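Local coordinates for protein dihydrodipicolinate synthase (Bacillus anthracis, PDB 1XKY) that probably catalyses the condensation of pyruvate with aspartate semialdehyde that commits carbon to lysine biosynthesis, at residues M112-Y117 with G148-Q153; V84-G89 with V106-V111; T36-Y41 with V270-G275. All blocks are in the same frame, centred on the assembly; numbering follows the deposited sequence.

Contact 1: M112-Y117 with G148-Q153; sequences MLVAPY and GRSIVQ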
ATOM      1  N   MET A 112      -6.821 -27.947  -5.743  1.00 15.79           N
ATOM      2  CA  MET A 112      -6.587 -26.509  -5.676  1.00 16.29           C
ATOM      3  C   MET A 112      -5.133 -26.284  -5.283  1.00 15.55           C
ATOM      4  O   MET A 112      -4.667 -26.845  -4.286  1.00 14.61           O
ATOM      5  CB  MET A 112      -7.509 -25.867  -4.629  1.00 16.67           C
ATOM      6  CG  MET A 112      -7.390 -24.348  -4.493  1.00 18.54           C
ATOM      7  SD  MET A 112      -8.373 -23.458  -5.710  1.00 21.67           S
ATOM      8  CE  MET A 112      -9.971 -23.411  -4.910  1.00 21.38           C
ATOM      9  N   LEU A 113      -4.435 -25.451  -6.059  1.00 15.01           N
ATOM     10  CA  LEU A 113      -3.027 -25.127  -5.817  1.00 14.70           C
ATOM     11  C   LEU A 113      -2.845 -23.619  -5.594  1.00 14.84           C
ATOM     12  O   LEU A 113      -2.975 -22.819  -6.524  1.00 14.93           O
ATOM     13  CB  LEU A 113      -2.177 -25.588  -7.012  1.00 14.85           C
ATOM     14  CG  LEU A 113      -2.279 -27.069  -7.416  1.00 15.12           C
ATOM     15  CD1 LEU A 113      -1.349 -27.356  -8.588  1.00 15.89           C
ATOM     16  CD2 LEU A 113      -1.949 -28.000  -6.259  1.00 15.20           C
ATOM     17  N   VAL A 114      -2.538 -23.248  -4.354  1.00 14.78           N
ATOM     18  CA  VAL A 114      -2.338 -21.859  -3.972  1.00 15.18           C
ATOM     19  C   VAL A 114      -0.954 -21.337  -4.388  1.00 14.87           C
ATOM     20  O   VAL A 114       0.014 -22.088  -4.421  1.00 14.42           O
ATOM     21  CB  VAL A 114      -2.565 -21.681  -2.430  1.00 15.23           C
ATOM     22  CG1 VAL A 114      -1.395 -22.256  -1.623  1.00 15.27           C
ATOM     23  CG2 VAL A 114      -2.828 -20.226  -2.082  1.00 16.87           C
ATOM     24  N   ALA A 115      -0.875 -20.050  -4.728  1.00 15.19           N
ATOM     25  CA  ALA A 115       0.418 -19.375  -4.849  1.00 15.01           C
ATOM     26  C   ALA A 115       1.211 -19.592  -3.554  1.00 15.05           C
ATOM     27  O   ALA A 115       0.709 -19.285  -2.468  1.00 15.18           O
ATOM     28  CB  ALA A 115       0.213 -17.876  -5.101  1.00 15.42           C
ATOM     29  N   PRO A 116       2.428 -20.163  -3.648  1.00 15.19           N
ATOM     30  CA  PRO A 116       3.247 -20.337  -2.449  1.00 15.19           C
ATOM     31  C   PRO A 116       3.342 -19.076  -1.599  1.00 15.07           C
ATOM     32  O   PRO A 116       3.687 -17.995  -2.098  1.00 14.86           O
ATOM     33  CB  PRO A 116       4.616 -20.717  -3.013  1.00 15.33           C
ATOM     34  CG  PRO A 116       4.290 -21.464  -4.237  1.00 15.31           C
ATOM     35  CD  PRO A 116       3.109 -20.704  -4.832  1.00 15.64           C
ATOM     36  N   TYR A 117       3.026 -19.255  -0.322  1.00 14.70           N
ATOM     37  CA  TYR A 117       3.095 -18.223   0.702  1.00 15.09           C
ATOM     38  C   TYR A 117       4.449 -18.277   1.400  1.00 15.42           C
ATOM     39  O   TYR A 117       5.149 -19.283   1.335  1.00 15.70           O
ATOM     40  CB  TYR A 117       1.992 -18.458   1.751  1.00 14.95           C
ATOM     41  CG  TYR A 117       1.842 -19.923   2.101  1.00 14.25           C
ATOM     42  CD1 TYR A 117       0.926 -20.727   1.430  1.00 14.26           C
ATOM     43  CD2 TYR A 117       2.653 -20.516   3.070  1.00 15.23           C
ATOM     44  CE1 TYR A 117       0.813 -22.074   1.721  1.00 14.98           C
ATOM     45  CE2 TYR A 117       2.541 -21.868   3.370  1.00 14.94           C
ATOM     46  CZ  TYR A 117       1.615 -22.636   2.689  1.00 15.11           C
ATOM     47  OH  TYR A 117       1.497 -23.969   2.977  1.00 15.85           O
ATOM     48  N   GLY A 148      -3.380 -11.348  -0.826  1.00 16.14           N
ATOM     49  CA  GLY A 148      -3.735 -10.998   0.544  1.00 16.93           C
ATOM     50  C   GLY A 148      -3.319 -12.007   1.609  1.00 17.35           C
ATOM     51  O   GLY A 148      -3.410 -11.703   2.799  1.00 17.90           O
ATOM     52  N   ARG A 149      -2.886 -13.205   1.195  1.00 17.27           N
ATOM     53  CA  ARG A 149      -2.306 -14.190   2.116  1.00 17.54           C
ATOM     54  C   ARG A 149      -0.894 -14.634   1.738  1.00 17.35           C
ATOM     55  O   ARG A 149      -0.102 -14.974   2.616  1.00 17.09           O
ATOM     56  CB  ARG A 149      -3.210 -15.416   2.238  1.00 17.45           C
ATOM     57  CG  ARG A 149      -4.523 -15.114   2.911  1.00 18.54           C
ATOM     58  CD  ARG A 149      -5.412 -16.331   2.958  1.00 19.74           C
ATOM     59  NE  ARG A 149      -6.694 -16.025   3.582  1.00 21.48           N
ATOM     60  CZ  ARG A 149      -6.942 -16.050   4.891  1.00 23.52           C
ATOM     61  NH1 ARG A 149      -5.992 -16.361   5.773  1.00 22.07           N
ATOM     62  NH2 ARG A 149      -8.160 -15.745   5.324  1.00 25.79           N
ATOM     63  N   SER A 150      -0.583 -14.633   0.445  1.00 17.08           N
ATOM     64  CA  SER A 150       0.701 -15.114  -0.038  1.00 17.19           C
ATOM     65  C   SER A 150       1.656 -14.002  -0.455  1.00 17.56           C
ATOM     66  O   SER A 150       2.808 -14.296  -0.758  1.00 17.72           O
ATOM     67  CB  SER A 150       0.503 -16.083  -1.201  1.00 17.02           C
ATOM     68  OG  SER A 150      -0.101 -17.281  -0.747  1.00 16.63           O
ATOM     69  N   ILE A 151       1.164 -12.755  -0.484  1.00 17.75           N
ATOM     70  CA  ILE A 151       1.936 -11.560  -0.872  1.00 18.37           C
ATOM     71  C   ILE A 151       2.126 -11.448  -2.388  1.00 18.07           C
ATOM     72  O   ILE A 151       1.717 -10.462  -3.006  1.00 17.66           O
ATOM     73  CB  ILE A 151       3.306 -11.478  -0.129  1.00 19.02           C
ATOM     74  CG1 ILE A 151       3.056 -11.612   1.389  1.00 20.22           C
ATOM     75  CG2 ILE A 151       4.083 -10.214  -0.549  1.00 20.24           C
ATOM     76  CD1 ILE A 151       3.682 -10.601   2.245  1.00 21.85           C
ATOM     77  N   VAL A 152       2.747 -12.465  -2.977  1.00 17.78           N
ATOM     78  CA  VAL A 152       2.951 -12.507  -4.420  1.00 18.12           C
ATOM     79  C   VAL A 152       1.624 -12.647  -5.160  1.00 18.46           C
ATOM     80  O   VAL A 152       0.652 -13.171  -4.617  1.00 18.68           O
ATOM     81  CB  VAL A 152       3.879 -13.666  -4.826  1.00 18.17           C
ATOM     82  CG1 VAL A 152       5.268 -13.466  -4.241  1.00 17.64           C
ATOM     83  CG2 VAL A 152       3.293 -14.998  -4.381  1.00 18.85           C
ATOM     84  N   GLN A 153       1.593 -12.175  -6.403  1.00 20.00           N
ATOM     85  CA  GLN A 153       0.505 -12.500  -7.318  1.00 20.00           C
ATOM     86  C   GLN A 153       0.983 -13.419  -8.438  1.00 20.00           C
ATOM     87  O   GLN A 153       2.124 -13.323  -8.889  1.00 18.56           O
ATOM     88  CB  GLN A 153      -0.098 -11.224  -7.907  1.00 20.00           C
ATOM     89  CG  GLN A 153       0.918 -10.129  -8.189  1.00 20.00           C
ATOM     90  CD  GLN A 153       1.470 -10.196  -9.599  1.00 20.00           C
ATOM     91  OE1 GLN A 153       0.713 -10.174 -10.569  1.00 20.00           O
ATOM     92  NE2 GLN A 153       2.791 -10.278  -9.717  1.00 20.00           N
TER
HETATM   93  O   HOH W   1       5.022 -16.009  -0.936  1.00 11.87           O

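Contact 2: V84-G89 with V106-V111; sequences VIAGTG and VGVDAV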
ATOM      1  N   VAL A  84     -15.488 -32.631  -5.929  1.00 16.45           N
ATOM      2  CA  VAL A  84     -14.709 -32.438  -4.702  1.00 16.46           C
ATOM      3  C   VAL A  84     -13.308 -31.974  -5.096  1.00 16.39           C
ATOM      4  O   VAL A  84     -12.590 -32.687  -5.787  1.00 16.02           O
ATOM      5  CB  VAL A  84     -14.606 -33.745  -3.876  1.00 16.41           C
ATOM      6  CG1 VAL A  84     -13.712 -33.552  -2.661  1.00 16.34           C
ATOM      7  CG2 VAL A  84     -15.988 -34.210  -3.457  1.00 16.49           C
ATOM      8  N   ILE A  85     -12.942 -30.768  -4.663  1.00 16.66           N
ATOM      9  CA  ILE A  85     -11.635 -30.179  -4.959  1.00 16.46           C
ATOM     10  C   ILE A  85     -10.807 -30.143  -3.682  1.00 16.35           C
ATOM     11  O   ILE A  85     -11.206 -29.507  -2.706  1.00 16.71           O
ATOM     12  CB  ILE A  85     -11.783 -28.733  -5.504  1.00 16.53           C
ATOM     13  CG1 ILE A  85     -12.696 -28.702  -6.733  1.00 17.45           C
ATOM     14  CG2 ILE A  85     -10.418 -28.146  -5.835  1.00 16.35           C
ATOM     15  CD1 ILE A  85     -13.413 -27.377  -6.934  1.00 18.06           C
ATOM     16  N   ALA A  86      -9.656 -30.814  -3.686  1.00 15.88           N
ATOM     17  CA  ALA A  86      -8.786 -30.892  -2.508  1.00 15.58           C
ATOM     18  C   ALA A  86      -7.680 -29.831  -2.535  1.00 15.51           C
ATOM     19  O   ALA A  86      -7.022 -29.638  -3.551  1.00 14.91           O
ATOM     20  CB  ALA A  86      -8.169 -32.269  -2.408  1.00 15.47           C
ATOM     21  N   GLY A  87      -7.465 -29.172  -1.404  1.00 15.68           N
ATOM     22  CA  GLY A  87      -6.461 -28.115  -1.303  1.00 15.95           C
ATOM     23  C   GLY A  87      -5.078 -28.681  -1.039  1.00 16.28           C
ATOM     24  O   GLY A  87      -4.589 -28.639   0.091  1.00 16.37           O
ATOM     25  N   THR A  88      -4.430 -29.180  -2.089  1.00 16.00           N
ATOM     26  CA  THR A  88      -3.200 -29.962  -1.920  1.00 16.14           C
ATOM     27  C   THR A  88      -1.907 -29.144  -2.050  1.00 16.37           C
ATOM     28  O   THR A  88      -0.830 -29.602  -1.637  1.00 16.39           O
ATOM     29  CB  THR A  88      -3.152 -31.134  -2.913  1.00 15.74           C
ATOM     30  OG1 THR A  88      -3.184 -30.632  -4.250  1.00 16.41           O
ATOM     31  CG2 THR A  88      -4.314 -32.083  -2.694  1.00 15.71           C
ATOM     32  N   GLY A  89      -2.015 -27.938  -2.607  1.00 16.10           N
ATOM     33  CA  GLY A  89      -0.851 -27.085  -2.822  1.00 16.12           C
ATOM     34  C   GLY A  89      -0.366 -26.372  -1.572  1.00 15.75           C
ATOM     35  O   GLY A  89      -1.156 -25.779  -0.839  1.00 16.31           O
ATOM     36  N   VAL A 106      -7.468 -41.166  -3.201  1.00 20.56           N
ATOM     37  CA  VAL A 106      -8.745 -41.308  -2.482  1.00 20.22           C
ATOM     38  C   VAL A 106      -9.960 -40.773  -3.243  1.00 19.74           C
ATOM     39  O   VAL A 106     -11.045 -40.677  -2.672  1.00 20.11           O
ATOM     40  CB  VAL A 106      -8.701 -40.700  -1.045  1.00 20.35           C
ATOM     41  CG1 VAL A 106      -7.551 -41.293  -0.255  1.00 20.47           C
ATOM     42  CG2 VAL A 106      -8.629 -39.171  -1.072  1.00 20.50           C
ATOM     43  N   GLY A 107      -9.780 -40.419  -4.513  1.00 19.14           N
ATOM     44  CA  GLY A 107     -10.904 -40.183  -5.416  1.00 18.75           C
ATOM     45  C   GLY A 107     -11.480 -38.782  -5.508  1.00 18.20           C
ATOM     46  O   GLY A 107     -12.631 -38.613  -5.935  1.00 18.09           O
ATOM     47  N   VAL A 108     -10.704 -37.767  -5.131  1.00 17.57           N
ATOM     48  CA  VAL A 108     -11.160 -36.385  -5.327  1.00 17.14           C
ATOM     49  C   VAL A 108     -11.240 -36.116  -6.839  1.00 17.01           C
ATOM     50  O   VAL A 108     -10.675 -36.856  -7.646  1.00 16.84           O
ATOM     51  CB  VAL A 108     -10.252 -35.333  -4.630  1.00 17.31           C
ATOM     52  CG1 VAL A 108     -10.133 -35.621  -3.139  1.00 16.60           C
ATOM     53  CG2 VAL A 108      -8.866 -35.247  -5.291  1.00 16.91           C
ATOM     54  N   ASP A 109     -11.952 -35.064  -7.221  1.00 16.79           N
ATOM     55  CA  ASP A 109     -12.194 -34.778  -8.634  1.00 16.64           C
ATOM     56  C   ASP A 109     -11.224 -33.761  -9.232  1.00 16.46           C
ATOM     57  O   ASP A 109     -11.081 -33.677 -10.454  1.00 16.00           O
ATOM     58  CB  ASP A 109     -13.633 -34.303  -8.804  1.00 16.82           C
ATOM     59  CG  ASP A 109     -14.631 -35.338  -8.331  1.00 17.84           C
ATOM     60  OD1 ASP A 109     -15.251 -35.129  -7.268  1.00 17.23           O
ATOM     61  OD2 ASP A 109     -14.759 -36.388  -9.006  1.00 19.96           O
ATOM     62  N   ALA A 110     -10.575 -32.990  -8.364  1.00 15.89           N
ATOM     63  CA  ALA A 110      -9.655 -31.950  -8.769  1.00 15.55           C
ATOM     64  C   ALA A 110      -8.838 -31.524  -7.568  1.00 15.70           C
ATOM     65  O   ALA A 110      -9.146 -31.899  -6.424  1.00 15.35           O
ATOM     66  CB  ALA A 110     -10.425 -30.751  -9.316  1.00 15.21           C
ATOM     67  N   VAL A 111      -7.804 -30.722  -7.818  1.00 15.60           N
ATOM     68  CA  VAL A 111      -7.027 -30.148  -6.732  1.00 15.68           C
ATOM     69  C   VAL A 111      -6.907 -28.631  -6.886  1.00 15.77           C
ATOM     70  O   VAL A 111      -6.923 -28.110  -8.003  1.00 15.38           O
ATOM     71  CB  VAL A 111      -5.628 -30.813  -6.591  1.00 15.71           C
ATOM     72  CG1 VAL A 111      -5.769 -32.280  -6.237  1.00 15.77           C
ATOM     73  CG2 VAL A 111      -4.795 -30.631  -7.855  1.00 16.18           C
TER

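Contact 3: T36-Y41 with V270-G275; sequences TKLVNY and VGLDVG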
ATOM      1  N   THR A  36     -20.295 -34.700   7.667  1.00 15.69           N
ATOM      2  CA  THR A  36     -21.389 -35.282   6.883  1.00 15.55           C
ATOM      3  C   THR A  36     -22.592 -34.338   6.872  1.00 15.89           C
ATOM      4  O   THR A  36     -23.128 -34.019   5.807  1.00 15.80           O
ATOM      5  CB  THR A  36     -21.791 -36.670   7.418  1.00 15.38           C
ATOM      6  OG1 THR A  36     -20.649 -37.531   7.398  1.00 14.26           O
ATOM      7  CG2 THR A  36     -22.914 -37.296   6.580  1.00 15.89           C
ATOM      8  N   LYS A  37     -22.982 -33.850   8.045  1.00 16.23           N
ATOM      9  CA  LYS A  37     -24.097 -32.910   8.139  1.00 17.15           C
ATOM     10  C   LYS A  37     -23.841 -31.658   7.297  1.00 16.52           C
ATOM     11  O   LYS A  37     -24.723 -31.206   6.556  1.00 15.25           O
ATOM     12  CB  LYS A  37     -24.361 -32.520   9.594  1.00 18.16           C
ATOM     13  CG  LYS A  37     -25.678 -31.786   9.797  1.00 21.56           C
ATOM     14  CD  LYS A  37     -25.785 -31.149  11.190  1.00 25.91           C
ATOM     15  CE  LYS A  37     -26.139 -32.147  12.284  1.00 28.38           C
ATOM     16  NZ  LYS A  37     -24.938 -32.773  12.915  1.00 31.09           N
ATOM     17  N   LEU A  38     -22.626 -31.120   7.397  1.00 15.93           N
ATOM     18  CA  LEU A  38     -22.272 -29.883   6.697  1.00 15.81           C
ATOM     19  C   LEU A  38     -22.280 -30.054   5.181  1.00 15.49           C
ATOM     20  O   LEU A  38     -22.790 -29.199   4.466  1.00 15.63           O
ATOM     21  CB  LEU A  38     -20.892 -29.374   7.146  1.00 15.57           C
ATOM     22  CG  LEU A  38     -20.361 -28.139   6.396  1.00 14.77           C
ATOM     23  CD1 LEU A  38     -21.283 -26.960   6.600  1.00 15.23           C
ATOM     24  CD2 LEU A  38     -18.948 -27.797   6.852  1.00 15.88           C
ATOM     25  N   VAL A  39     -21.692 -31.147   4.698  1.00 15.60           N
ATOM     26  CA  VAL A  39     -21.650 -31.435   3.256  1.00 15.58           C
ATOM     27  C   VAL A  39     -23.063 -31.521   2.673  1.00 15.87           C
ATOM     28  O   VAL A  39     -23.356 -30.912   1.640  1.00 15.36           O
ATOM     29  CB  VAL A  39     -20.869 -32.728   2.951  1.00 15.53           C
ATOM     30  CG1 VAL A  39     -21.077 -33.169   1.508  1.00 15.19           C
ATOM     31  CG2 VAL A  39     -19.374 -32.529   3.226  1.00 15.61           C
ATOM     32  N   ASN A  40     -23.942 -32.249   3.354  1.00 16.22           N
ATOM     33  CA  ASN A  40     -25.330 -32.383   2.883  1.00 16.76           C
ATOM     34  C   ASN A  40     -26.089 -31.059   2.896  1.00 16.78           C
ATOM     35  O   ASN A  40     -26.835 -30.742   1.950  1.00 16.13           O
ATOM     36  CB  ASN A  40     -26.066 -33.445   3.697  1.00 16.77           C
ATOM     37  CG  ASN A  40     -25.654 -34.848   3.303  1.00 17.71           C
ATOM     38  OD1 ASN A  40     -25.635 -35.183   2.118  1.00 17.56           O
ATOM     39  ND2 ASN A  40     -25.315 -35.670   4.284  1.00 18.31           N
ATOM     40  N   TYR A  41     -25.878 -30.291   3.961  1.00 16.75           N
ATOM     41  CA  TYR A  41     -26.437 -28.946   4.056  1.00 17.13           C
ATOM     42  C   TYR A  41     -26.017 -28.069   2.860  1.00 16.48           C
ATOM     43  O   TYR A  41     -26.861 -27.446   2.195  1.00 16.11           O
ATOM     44  CB  TYR A  41     -26.044 -28.283   5.385  1.00 17.47           C
ATOM     45  CG  TYR A  41     -26.375 -26.803   5.400  1.00 18.43           C
ATOM     46  CD1 TYR A  41     -27.646 -26.356   5.752  1.00 19.52           C
ATOM     47  CD2 TYR A  41     -25.429 -25.861   5.007  1.00 18.39           C
ATOM     48  CE1 TYR A  41     -27.963 -24.999   5.736  1.00 21.43           C
ATOM     49  CE2 TYR A  41     -25.728 -24.500   4.995  1.00 20.56           C
ATOM     50  CZ  TYR A  41     -26.998 -24.071   5.356  1.00 21.86           C
ATOM     51  OH  TYR A  41     -27.299 -22.715   5.336  1.00 21.72           O
ATOM     52  N   VAL A 270     -26.870 -20.714  13.580  1.00 30.35           N
ATOM     53  CA  VAL A 270     -28.039 -21.243  12.848  1.00 30.75           C
ATOM     54  C   VAL A 270     -28.200 -22.758  12.989  1.00 30.63           C
ATOM     55  O   VAL A 270     -28.783 -23.405  12.115  1.00 31.30           O
ATOM     56  CB  VAL A 270     -28.032 -20.860  11.336  1.00 30.74           C
ATOM     57  CG1 VAL A 270     -27.999 -19.346  11.170  1.00 31.70           C
ATOM     58  CG2 VAL A 270     -26.869 -21.511  10.580  1.00 31.05           C
ATOM     59  N   GLY A 271     -27.683 -23.320  14.079  1.00 30.34           N
ATOM     60  CA  GLY A 271     -27.942 -24.716  14.428  1.00 29.94           C
ATOM     61  C   GLY A 271     -27.055 -25.773  13.788  1.00 29.63           C
ATOM     62  O   GLY A 271     -27.336 -26.970  13.919  1.00 29.79           O
ATOM     63  N   LEU A 272     -25.995 -25.354  13.098  1.00 28.68           N
ATOM     64  CA  LEU A 272     -25.043 -26.297  12.519  1.00 28.28           C
ATOM     65  C   LEU A 272     -23.692 -26.094  13.192  1.00 27.54           C
ATOM     66  O   LEU A 272     -22.826 -25.397  12.678  1.00 27.01           O
ATOM     67  CB  LEU A 272     -24.954 -26.120  10.994  1.00 28.50           C
ATOM     68  CG  LEU A 272     -24.872 -27.421  10.181  1.00 30.04           C
ATOM     69  CD1 LEU A 272     -24.779 -27.151   8.690  1.00 31.14           C
ATOM     70  CD2 LEU A 272     -23.707 -28.257  10.623  1.00 30.94           C
ATOM     71  N   ASP A 273     -23.526 -26.688  14.368  1.00 26.83           N
ATOM     72  CA  ASP A 273     -22.285 -26.522  15.130  1.00 26.40           C
ATOM     73  C   ASP A 273     -21.169 -27.319  14.455  1.00 24.85           C
ATOM     74  O   ASP A 273     -21.286 -28.530  14.261  1.00 25.04           O
ATOM     75  CB  ASP A 273     -22.464 -26.945  16.596  1.00 26.92           C
ATOM     76  CG  ASP A 273     -21.332 -26.444  17.494  1.00 28.67           C
ATOM     77  OD1 ASP A 273     -20.154 -26.730  17.195  1.00 30.33           O
ATOM     78  OD2 ASP A 273     -21.614 -25.754  18.503  1.00 32.30           O
ATOM     79  N   VAL A 274     -20.107 -26.609  14.076  1.00 22.84           N
ATOM     80  CA  VAL A 274     -18.938 -27.202  13.446  1.00 21.39           C
ATOM     81  C   VAL A 274     -17.692 -26.984  14.323  1.00 20.60           C
ATOM     82  O   VAL A 274     -16.558 -27.074  13.843  1.00 19.64           O
ATOM     83  CB  VAL A 274     -18.712 -26.629  12.016  1.00 21.30           C
ATOM     84  CG1 VAL A 274     -19.836 -27.046  11.099  1.00 20.93           C
ATOM     85  CG2 VAL A 274     -18.593 -25.115  12.031  1.00 20.72           C
ATOM     86  N   GLY A 275     -17.920 -26.687  15.603  1.00 19.52           N
ATOM     87  CA  GLY A 275     -16.844 -26.551  16.582  1.00 19.31           C
ATOM     88  C   GLY A 275     -16.041 -25.272  16.459  1.00 18.94           C
ATOM     89  O   GLY A 275     -16.470 -24.305  15.816  1.00 19.33           O
TER
HETATM   90  O   HOH W   2     -23.640 -30.238  14.120  1.00 31.90           O

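Contact 1: M112-Y117 with G148-Q153
S150 reaches across to the A115–Y117 loop with its hydroxyl in front: OG lies 2.8 Å from A115 O and donates its proton there. The C=O...OG angle of 148° and a 30° tilt from the carbonyl plane place the hydroxyl somewhat above that plane. S150 OG stands beside its own backbone N (chi1 -68°), which turns it to the carbonyl. The same OG sits 3.5 Å from Y117 CB and near the plane of the Y117 ring, at its edge, while the ring itself leads off from S150, stacking on Y118 of the second subunit. V152 also points its CG2 branch at the loop, 4.3 Å from A115 CB and 3.8 Å from P116 O. A water joins the two backbones, donating to P116 O at 2.7 Å and to S150 O at 2.8 Å. S150 buries more surface here than any other residue of the two segments. The end of R149 leads away from segment 112-117, its NH1 bonded to Y118 O of the second subunit. The loop after strand 110-114 thus meets the end of the short helix 147-150, which follows strand 141-145, at the C-terminal end of the TIM barrel strands, beside the second subunit.

Contact 2: V84-G89 with V106-V111
V108 meets V84 and A86 from the turn that leads out of helix 93-105. Its CG1, anti to the carbonyl carbon (chi1 -56°), lies 4.0 Å from A86 CB and somewhat farther from V84 CG1, and the side chains of V84 and V108 lie roughly perpendicular to each other. D109 comes next and grips V84 twice. Its backbone N donates to V84 O at 2.8 Å, in the carbonyl plane, and its OD1 accepts from V84 N, also at 2.8 Å, through the anti lone pair and with a nearly straight N-H...O angle of 164°. The other carboxylate oxygen, OD2, forms a salt bridge with K80. Strands 84-87 and 110-114 are parallel neighbours in the TIM barrel, joined by helix 93-105 in a beta-alpha-beta unit, and the pairing of I85 with A110 begins their register here. A110 N is a second, longer donor to V84 O (3.3 Å), while A110 O receives A86 N at 3.0 Å. On the face shared by I85 and A110, A110 CB packs against I85 CG1. V111 pairs with A86 and turns to the face that carries A86, where A86 and V108 rest on A103 of helix 93-105; V111 CA lies 3.2 Å from A86 O in a CA-H...O contact. V111 CB also lies 3.4 Å from T88 OG1, whose hydroxyl is bonded to T100 of that helix.

Contact 3: T36-Y41 with V270-G275
D273 OD1, in the loop facing helix 32-44, is gripped twice: it accepts from G275 N at 2.7 Å in an Asx turn and forms a salt bridge with K34 of that helix. The contact joins helix 32-44, which follows the first barrel strand of the TIM fold, to the loop that leaves helix 261-269 of the C-terminal helical region. Helix 261-269 closes in a Schellman motif with G271 as its C-prime residue, after which L272 turns toward helix 32-44. L272 is the wedge: its side chain enters among K37, L38 and Y41, its CD1 shared by L38 and Y41 while CD2 lies 3.6 Å from K37 CD. K37 and L272 run alongside each other, pointing opposite ways. Bends at chi3 (-78°) and chi4 (90°) then carry K37 NZ to a water that accepts from it at 3.1 Å and donates to D273 O at 2.9 Å, a water-mediated polar link beside an otherwise apolar contact. L38 stands roughly perpendicular to L272, its CD1 4.1 Å from L272 CD1, and V274 CG1 packs on L38 CD2. Y41 meets the wedge obliquely, L272 CD1 lying 3.7 Å from Y41 CG.

Contacts 1 and 2 share strand 110-114 and follow each other along the chain, contact 2 closing before contact 1 opens. Their centres are about 18 Å apart, yet their atoms touch: M112 N lies 2.8 Å from A86 O, a probable hydrogen bond that continues the pairing of neighbouring strands 84-87 and 110-114. Contact 3 encloses both in sequence. Its centre lies about 21 Å from that of contact 2 and about 28 Å from that of contact 1, on the opposite side of the chain's centre from the latter. Contacts 1 and 2 thus form a continuous patch on the barrel, contact 1 at the subunit interface, while contact 3 separately packs helix 32-44 against the C-terminal region.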